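Local coordinates for protein hydrogenase maturation factor (Thermoanaerobacter tengcongensis, PDB 3VTH) that probably transfers the carbamoyl group of carbamoyl phosphate, with consumption of ATP, to the C-terminal cysteine of HypE during maturation of [NiFe]-hydrogenases, at residues I440-I443 with E444-K448. Numbering follows the deposited sequence.
Sequences IEQI and ERYKK
E441 and R445, one helical turn apart, run side by side and pair by charge. E441 OE1 lies 3.6 Å from R445 NH2 but well out of the guanidinium plane, so this salt bridge is electrostatic, with no N-H aimed at the oxygen; OE2 sits over one face of the guanidinium, offset toward its rim. The Q442 side chain crosses R445 at a slant: bent at chi2 (-50°), it brings NE2 to 3.1 Å from R445 NE, two donors that cannot bond. The amide, turned 73° to the guanidinium, gives NE2 a weak hydrogen bond to E441 OE2, and the negative carboxylate probably eases the closeness of the amide N-H and the guanidinium. A leucine in place of R445 would probably leave the E441 carboxylate without its positive mate in this turn and the Q442 amide less firmly placed.

The backbone supplies the regular i to i+4 ladder of an alpha helix, from E444 N to I440 O through K447 N to I443 O. Here the ladder belongs to helix 433-449 of the Kae1-like domain, which packs I443 and Y446 against M415 of strand 414-417, while I440 and I443 also touch Y470 of helix 466-473. Branched isoleucines suit the side that meets M415 and Y470.

A tyrosine fits at Y446 because its ring packs edge-to-face with F413 while its OH hydrogen-bonds H425 ND1; Q442 OE1 meets the ring edge in plane, 3.9 Å from CE2.

A second ion pair, this one i to i+3, joins E444 and K447. Bent at chi3 (-63°), the lysine reaches back so that NZ meets E444 OE1 at 2.8 Å on the syn side, 31° out of the carboxylate plane, and its CE rests on I443 CG2. A water donates to the same OE1 and to I440 O, bridging the carboxylate to the backbone.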
# COMPACT_ATOMS: atom_id res chain seq x y z
N ILE A 440 -4.40 16.99 -3.66
CA ILE A 440 -5.64 17.73 -3.95
C ILE A 440 -6.33 17.24 -5.21
O ILE A 440 -7.54 17.05 -5.22
CB ILE A 440 -5.41 19.27 -4.05
CG1 ILE A 440 -5.12 19.84 -2.67
CG2 ILE A 440 -6.63 19.98 -4.67
CD1 ILE A 440 -5.97 19.25 -1.58
N GLU A 441 -5.54 17.03 -6.26
CA GLU A 441 -6.03 16.56 -7.55
C GLU A 441 -6.56 15.12 -7.49
O GLU A 441 -7.51 14.77 -8.18
CB GLU A 441 -4.95 16.68 -8.64
CG GLU A 441 -4.08 15.40 -8.86
CD GLU A 441 -3.49 15.28 -10.27
OE1 GLU A 441 -3.83 16.11 -11.15
OE2 GLU A 441 -2.68 14.34 -10.51
N GLN A 442 -5.91 14.28 -6.68
CA GLN A 442 -6.38 12.91 -6.52
C GLN A 442 -7.70 12.87 -5.78
O GLN A 442 -8.58 12.08 -6.12
CB GLN A 442 -5.31 12.04 -5.85
CG GLN A 442 -4.14 11.72 -6.78
CD GLN A 442 -4.59 11.20 -8.14
OE1 GLN A 442 -5.05 10.06 -8.26
NE2 GLN A 442 -4.45 12.03 -9.17
N ILE A 443 -7.86 13.73 -4.77
CA ILE A 443 -9.15 13.83 -4.09
C ILE A 443 -10.26 14.18 -5.11
O ILE A 443 -11.30 13.53 -5.13
CB ILE A 443 -9.12 14.81 -2.90
CG1 ILE A 443 -8.31 14.21 -1.74
CG2 ILE A 443 -10.54 15.15 -2.41
CD1 ILE A 443 -8.11 15.18 -0.60
N GLU A 444 -10.00 15.15 -5.98
CA GLU A 444 -11.01 15.55 -6.98
C GLU A 444 -11.31 14.41 -7.94
O GLU A 444 -12.46 14.16 -8.28
CB GLU A 444 -10.58 16.81 -7.75
CG GLU A 444 -10.50 18.07 -6.87
CD GLU A 444 -11.80 18.40 -6.15
OE1 GLU A 444 -11.81 18.43 -4.90
OE2 GLU A 444 -12.83 18.62 -6.83
N ARG A 445 -10.27 13.69 -8.33
CA ARG A 445 -10.45 12.59 -9.27
C ARG A 445 -11.17 11.35 -8.72
O ARG A 445 -11.93 10.68 -9.45
CB ARG A 445 -9.12 12.23 -9.90
CG ARG A 445 -8.89 13.10 -11.13
CD ARG A 445 -7.49 13.52 -11.25
NE ARG A 445 -6.60 12.37 -11.40
CZ ARG A 445 -5.57 12.34 -12.24
NH1 ARG A 445 -4.82 11.26 -12.30
NH2 ARG A 445 -5.29 13.39 -13.00
N TYR A 446 -10.93 11.03 -7.46
CA TYR A 446 -11.64 9.94 -6.79
C TYR A 446 -13.11 10.32 -6.59
O TYR A 446 -13.99 9.48 -6.77
CB TYR A 446 -10.96 9.59 -5.45
CG TYR A 446 -9.86 8.53 -5.55
CD1 TYR A 446 -10.01 7.30 -4.91
CD2 TYR A 446 -8.68 8.78 -6.25
CE1 TYR A 446 -9.01 6.33 -4.97
CE2 TYR A 446 -7.65 7.81 -6.32
CZ TYR A 446 -7.83 6.59 -5.67
OH TYR A 446 -6.84 5.64 -5.73
N LYS A 447 -13.37 11.57 -6.21
CA LYS A 447 -14.76 12.06 -6.11
C LYS A 447 -15.53 11.94 -7.42
O LYS A 447 -16.70 11.56 -7.43
CB LYS A 447 -14.83 13.51 -5.61
CG LYS A 447 -14.42 13.68 -4.14
CD LYS A 447 -14.71 15.10 -3.62
CE LYS A 447 -13.92 16.14 -4.36
NZ LYS A 447 -14.23 17.51 -3.84
N LYS A 448 -14.87 12.28 -8.52
CA LYS A 448 -15.49 12.15 -9.83
C LYS A 448 -15.62 10.68 -10.23
O LYS A 448 -16.67 10.24 -10.69
CB LYS A 448 -14.66 12.89 -10.88
CG LYS A 448 -14.63 14.39 -10.68
CD LYS A 448 -14.05 15.10 -11.91
CE LYS A 448 -13.48 16.46 -11.50
NZ LYS A 448 -14.55 17.38 -10.98
O HOH W 1 -9.66 18.47 -3.38